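Local coordinates for protein DNA polymerase III subunit beta (Deinococcus radiodurans, PDB 4TRT) that probably tethers DNA polymerases and other proteins to DNA by forming a ring-shaped dimeric clamp around the duplex, conferring processivity, at residues R154-E159 with V167-G172; Y173-R178 with E239-K244. All blocks are in the same frame, centred on the assembly; numbering follows the deposited sequence.

Interaction 1: residues R154-E159 with V167-G172; sequences RGIKLE and VVASDG
Lys157 and Val168 face each other as a hydrogen-bonded pair in an antiparallel beta hairpin of the clamp's central domain. Lys157 N donates to Val168 O at 2.9 Å, and Val168 N returns a bond to Lys157 O at 3.0 Å. Both N-H...O angles are 152° and both donors lie in the plane of the carbonyl they meet, evidence that this one pair is regular.

The tight packing is on the face carrying Val167 and Leu158. Val167 packs on Ala136, Phe137 and Val140 of helix 130-140, with Ile156 also on Val140, while Leu158 lies on Phe180. Ile156 crosses Val167 at a slant, its CG2, anti to the backbone N, 3.9 Å from Val167 CB. Next along, Leu158 has CG anti to the backbone N (chi1 177°), and its branch CD1 comes to 3.6 Å from Val167 CG1. Ile156 also touches helix 193-202 through Ala193 and Val196.

The other face is looser. Val168 is buried alongside Val175 and Ile177 of the neighbouring strand, but Lys157, partly exposed, leads its extended chain away from the hairpin partner. Its NZ forms a salt bridge of 2.8 Å with Glu159 OE2, approached from above, 36° out of the carboxylate plane. Tyr238 OH also bonds to OE2, and His161 NE2 to OE1, so this carboxylate is gripped at both oxygens.

Toward Gly155 the strands diverge, and a water replaces the direct backbone bond: it lies 2.7 Å from Gly155 O, to which it can donate, and accepts from Ser170 N at 2.9 Å.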
loop_
_atom_site.group_PDB
_atom_site.type_symbol
_atom_site.label_atom_id
_atom_site.label_comp_id
_atom_site.label_asym_id
_atom_site.label_seq_id
_atom_site.Cartn_x
_atom_site.Cartn_y
_atom_site.Cartn_z
ATOM N N ARG A 154 -16.774 6.842 23.931
ATOM C CA ARG A 154 -16.396 7.143 22.564
ATOM C C ARG A 154 -15.210 8.105 22.528
ATOM O O ARG A 154 -14.669 8.374 21.466
ATOM C CB ARG A 154 -17.608 7.692 21.771
ATOM C CG ARG A 154 -18.867 6.838 21.924
ATOM C CD ARG A 154 -20.101 7.412 21.246
ATOM N NE ARG A 154 -21.298 6.752 21.773
ATOM C CZ ARG A 154 -22.515 7.289 21.814
ATOM N NH1 ARG A 154 -22.732 8.513 21.336
ATOM N NH2 ARG A 154 -23.520 6.602 22.356
ATOM N N GLY A 155 -14.779 8.592 23.688
ATOM C CA GLY A 155 -13.642 9.507 23.761
ATOM C C GLY A 155 -12.506 9.017 24.637
ATOM O O GLY A 155 -12.584 7.945 25.246
ATOM N N ILE A 156 -11.426 9.788 24.658
ATOM C CA ILE A 156 -10.270 9.466 25.472
ATOM C C ILE A 156 -10.221 10.470 26.637
ATOM O O ILE A 156 -10.239 11.693 26.419
ATOM C CB ILE A 156 -8.949 9.537 24.666
ATOM C CG1 ILE A 156 -8.787 8.362 23.692
ATOM C CG2 ILE A 156 -7.764 9.478 25.626
ATOM C CD1 ILE A 156 -9.856 8.217 22.655
ATOM N N LYS A 157 -10.154 9.963 27.867
ATOM C CA LYS A 157 -10.068 10.834 29.028
ATOM C C LYS A 157 -8.627 11.294 29.213
ATOM O O LYS A 157 -7.715 10.501 29.088
ATOM C CB LYS A 157 -10.514 10.126 30.306
ATOM C CG LYS A 157 -10.739 11.080 31.487
ATOM C CD LYS A 157 -10.782 10.321 32.797
ATOM C CE LYS A 157 -11.225 11.165 33.989
ATOM N NZ LYS A 157 -10.998 10.396 35.242
ATOM N N LEU A 158 -8.446 12.581 29.503
ATOM C CA LEU A 158 -7.164 13.105 29.962
ATOM C C LEU A 158 -7.317 13.558 31.415
ATOM O O LEU A 158 -8.218 14.334 31.731
ATOM C CB LEU A 158 -6.729 14.276 29.080
ATOM C CG LEU A 158 -5.419 14.958 29.513
ATOM C CD1 LEU A 158 -4.262 13.992 29.315
ATOM C CD2 LEU A 158 -5.157 16.234 28.731
ATOM N N GLU A 159 -6.451 13.056 32.291
ATOM C CA GLU A 159 -6.424 13.413 33.710
ATOM C C GLU A 159 -5.118 14.108 34.034
ATOM O O GLU A 159 -4.063 13.673 33.559
ATOM C CB GLU A 159 -6.424 12.157 34.582
ATOM C CG GLU A 159 -7.676 11.326 34.580
ATOM C CD GLU A 159 -7.521 10.044 35.383
ATOM O OE1 GLU A 159 -6.510 9.867 36.087
ATOM O OE2 GLU A 159 -8.424 9.192 35.311
ATOM N N VAL A 167 -3.770 9.363 30.187
ATOM C CA VAL A 167 -4.878 9.172 29.248
ATOM C C VAL A 167 -5.456 7.786 29.426
ATOM O O VAL A 167 -4.727 6.840 29.712
ATOM C CB VAL A 167 -4.499 9.381 27.765
ATOM C CG1 VAL A 167 -4.321 10.867 27.466
ATOM C CG2 VAL A 167 -3.273 8.554 27.397
ATOM N N VAL A 168 -6.773 7.687 29.260
ATOM C CA VAL A 168 -7.498 6.445 29.483
ATOM C C VAL A 168 -8.570 6.280 28.408
ATOM O O VAL A 168 -9.292 7.235 28.082
ATOM C CB VAL A 168 -8.185 6.431 30.869
ATOM C CG1 VAL A 168 -8.748 5.046 31.202
ATOM C CG2 VAL A 168 -7.233 6.890 31.964
ATOM N N ALA A 169 -8.673 5.065 27.868
ATOM C CA ALA A 169 -9.776 4.698 26.998
ATOM C C ALA A 169 -10.357 3.361 27.436
ATOM O O ALA A 169 -9.659 2.533 28.047
ATOM C CB ALA A 169 -9.283 4.626 25.569
ATOM N N SER A 170 -11.637 3.152 27.120
ATOM C CA SER A 170 -12.334 1.961 27.524
ATOM C C SER A 170 -13.644 1.789 26.763
ATOM O O SER A 170 -14.207 2.746 26.238
ATOM C CB SER A 170 -12.624 2.014 29.033
ATOM O OG SER A 170 -13.282 0.847 29.474
ATOM N N ASP A 171 -14.107 0.547 26.713
ATOM C CA ASP A 171 -15.478 0.231 26.279
ATOM C C ASP A 171 -16.329 -0.278 27.450
ATOM O O ASP A 171 -17.355 -0.889 27.229
ATOM C CB ASP A 171 -15.447 -0.820 25.167
ATOM C CG ASP A 171 -14.768 -2.135 25.594
ATOM O OD1 ASP A 171 -14.631 -2.428 26.802
ATOM O OD2 ASP A 171 -14.347 -2.875 24.694
ATOM N N GLY A 172 -15.896 -0.021 28.683
ATOM C CA GLY A 172 -16.587 -0.511 29.890
ATOM C C GLY A 172 -16.066 -1.854 30.392
ATOM O O GLY A 172 -16.376 -2.275 31.517
HETATM O O HOH W 1 -13.060 5.430 26.051
#

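Interaction 2: residues Y173-R178 with E239-K244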
loop_
_atom_site.group_PDB
_atom_site.type_symbol
_atom_site.label_atom_id
_atom_site.label_comp_id
_atom_site.label_asym_id
_atom_site.label_seq_id
_atom_site.Cartn_x
_atom_site.Cartn_y
_atom_site.Cartn_z
ATOM N N TYR A 173 -15.275 -2.532 29.561
ATOM C CA TYR A 173 -14.755 -3.864 29.878
ATOM C C TYR A 173 -13.231 -3.870 29.758
ATOM O O TYR A 173 -12.532 -4.018 30.776
ATOM C CB TYR A 173 -15.379 -4.915 28.955
ATOM C CG TYR A 173 -16.885 -4.965 29.026
ATOM C CD1 TYR A 173 -17.670 -4.118 28.238
ATOM C CD2 TYR A 173 -17.531 -5.860 29.871
ATOM C CE1 TYR A 173 -19.057 -4.160 28.298
ATOM C CE2 TYR A 173 -18.918 -5.906 29.941
ATOM C CZ TYR A 173 -19.673 -5.054 29.156
ATOM O OH TYR A 173 -21.047 -5.112 29.219
ATOM N N ARG A 174 -12.710 -3.701 28.539
ATOM C CA ARG A 174 -11.264 -3.474 28.398
ATOM C C ARG A 174 -10.919 -2.014 28.655
ATOM O O ARG A 174 -11.731 -1.127 28.446
ATOM C CB ARG A 174 -10.718 -3.926 27.049
ATOM C CG ARG A 174 -11.244 -3.175 25.845
ATOM C CD ARG A 174 -10.579 -3.741 24.613
ATOM N NE ARG A 174 -11.050 -3.168 23.361
ATOM C CZ ARG A 174 -10.420 -3.318 22.192
ATOM N NH1 ARG A 174 -9.287 -4.006 22.115
ATOM N NH2 ARG A 174 -10.912 -2.766 21.095
ATOM N N VAL A 175 -9.681 -1.787 29.088
ATOM C CA VAL A 175 -9.198 -0.474 29.454
ATOM C C VAL A 175 -7.757 -0.359 28.967
ATOM O O VAL A 175 -6.990 -1.334 29.026
ATOM C CB VAL A 175 -9.192 -0.276 30.994
ATOM C CG1 VAL A 175 -8.962 1.194 31.314
ATOM C CG2 VAL A 175 -10.491 -0.776 31.631
ATOM N N ALA A 176 -7.393 0.827 28.498
ATOM C CA ALA A 176 -6.005 1.144 28.165
ATOM C C ALA A 176 -5.668 2.451 28.863
ATOM O O ALA A 176 -6.453 3.401 28.808
ATOM C CB ALA A 176 -5.834 1.282 26.665
ATOM N N ILE A 177 -4.505 2.470 29.510
ATOM C CA ILE A 177 -4.023 3.596 30.310
ATOM C C ILE A 177 -2.572 3.861 29.963
ATOM O O ILE A 177 -1.781 2.927 29.808
ATOM C CB ILE A 177 -4.089 3.251 31.816
ATOM C CG1 ILE A 177 -5.533 2.989 32.255
ATOM C CG2 ILE A 177 -3.433 4.336 32.690
ATOM C CD1 ILE A 177 -5.618 2.321 33.606
ATOM N N ARG A 178 -2.213 5.136 29.802
ATOM C CA ARG A 178 -0.814 5.514 29.793
ATOM C C ARG A 178 -0.593 6.790 30.601
ATOM O O ARG A 178 -1.261 7.798 30.363
ATOM C CB ARG A 178 -0.288 5.690 28.373
ATOM C CG ARG A 178 1.231 5.866 28.347
ATOM C CD ARG A 178 1.894 5.117 27.209
ATOM N NE ARG A 178 3.340 5.041 27.402
ATOM C CZ ARG A 178 4.177 4.408 26.589
ATOM N NH1 ARG A 178 3.729 3.765 25.519
ATOM N NH2 ARG A 178 5.475 4.400 26.864
ATOM N N GLU A 239 -11.349 2.426 37.448
ATOM C CA GLU A 239 -10.620 1.729 38.518
ATOM C C GLU A 239 -11.352 0.486 38.971
ATOM O O GLU A 239 -10.718 -0.508 39.321
ATOM C CB GLU A 239 -10.415 2.609 39.759
ATOM C CG GLU A 239 -9.362 3.689 39.612
ATOM C CD GLU A 239 -7.964 3.137 39.395
ATOM O OE1 GLU A 239 -7.686 1.989 39.815
ATOM O OE2 GLU A 239 -7.149 3.863 38.798
ATOM N N ARG A 240 -12.683 0.558 38.980
ATOM C CA ARG A 240 -13.519 -0.543 39.454
ATOM C C ARG A 240 -13.362 -1.812 38.623
ATOM O O ARG A 240 -13.598 -2.889 39.137
ATOM C CB ARG A 240 -15.024 -0.162 39.470
ATOM C CG ARG A 240 -15.444 0.962 40.411
ATOM C CD ARG A 240 -16.958 0.967 40.635
ATOM N NE ARG A 240 -17.400 -0.033 41.617
ATOM C CZ ARG A 240 -18.676 -0.276 41.919
ATOM N NH1 ARG A 240 -19.650 0.380 41.292
ATOM N NH2 ARG A 240 -18.988 -1.187 42.845
ATOM N N VAL A 241 -12.989 -1.691 37.350
ATOM C CA VAL A 241 -12.855 -2.874 36.485
ATOM C C VAL A 241 -11.403 -3.370 36.352
ATOM O O VAL A 241 -11.146 -4.349 35.631
ATOM C CB VAL A 241 -13.478 -2.640 35.081
ATOM C CG1 VAL A 241 -14.962 -2.276 35.195
ATOM C CG2 VAL A 241 -12.719 -1.579 34.285
ATOM N N ILE A 242 -10.470 -2.715 37.056
ATOM C CA ILE A 242 -9.064 -3.150 37.096
ATOM C C ILE A 242 -8.875 -4.168 38.224
ATOM O O ILE A 242 -9.144 -3.867 39.380
ATOM C CB ILE A 242 -8.092 -1.973 37.333
ATOM C CG1 ILE A 242 -8.194 -0.939 36.230
ATOM C CG2 ILE A 242 -6.645 -2.451 37.367
ATOM C CD1 ILE A 242 -7.321 0.280 36.466
ATOM N N PRO A 243 -8.394 -5.378 37.896
ATOM C CA PRO A 243 -8.248 -6.417 38.925
ATOM C C PRO A 243 -7.070 -6.150 39.867
ATOM O O PRO A 243 -5.999 -5.794 39.410
ATOM C CB PRO A 243 -8.004 -7.684 38.099
ATOM C CG PRO A 243 -7.356 -7.193 36.852
ATOM C CD PRO A 243 -7.963 -5.846 36.565
ATOM N N LYS A 244 -7.272 -6.303 41.168
ATOM C CA LYS A 244 -6.188 -6.135 42.144
ATOM C C LYS A 244 -5.804 -7.438 42.831
ATOM O O LYS A 244 -4.772 -7.479 43.487
ATOM C CB LYS A 244 -6.526 -5.085 43.208
ATOM C CG LYS A 244 -6.327 -3.648 42.785
ATOM C CD LYS A 244 -7.317 -3.227 41.720
ATOM C CE LYS A 244 -7.315 -1.713 41.469
ATOM N NZ LYS A 244 -8.665 -1.261 41.033
HETATM O O HOH W 2 -12.352 -5.447 33.185
#
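Tyr173 meets Val241 with its backbone carbonyl, not its ring: 239-244 engages neither face nor edge of the phenol, whose nearest side-chain atom, Tyr173 CB, is 6.8 Å from Val241 CG1, and the side chain rests on Val358 instead. The flat groups that do approach are two peptide carbonyls, joined by one water that donates to Tyr173 O at 2.8 Å and to Val241 O at 2.9 Å. Beyond this bridge, along strand 175-181, the contact is purely aliphatic. The branches of Val175 and Val241 cross obliquely, Val175 CG2 3.6 Å from Val241 CG2. Farther along, Ile177 and Ile242 reach tip to tip, Ile177 CD1 lying 3.9 Å from Ile242 CD1; an extended chi2 of 176° carries the Ile242 methyl out to its partner. Val356 also lies against Ile242 and Pro243.

Within 239-244, Ile242 N bonds to Glu239 O, the i to i+3 bond of the short 3-10 segment. Lys244 NZ bonds to Ile242 O at 3.1 Å and makes a long salt bridge, 3.6 Å, to Glu239 OE1. In related bacterial clamps the partner-peptide pocket lies between the central and C-terminal domains, where these segments meet. Methyl contacts and a lone water make this a hydrophobic, directionless junction.

Interactions 1 and 2 lie in series along the chain, their centres about 11 Å apart, and both reach the same antiparallel sheet, through strands 164-170 and 175-181; 239-244 packs against it. Two probable backbone hydrogen bonds join them: Ala169 O to Ala176 N at 2.9 Å, and Val167 N to Arg178 O at 3.0 Å. The turn between them is tied by Asp171 OD1, which accepts from the backbone N of Tyr173 and Arg174. In the sheet, strand 164-170 lies between strands 155-161 and 175-181. Strand 353-357 follows 175-181, and interaction 2 thus sits at the junction with the C-terminal domain, probably close to the partner-binding pocket known from related clamps.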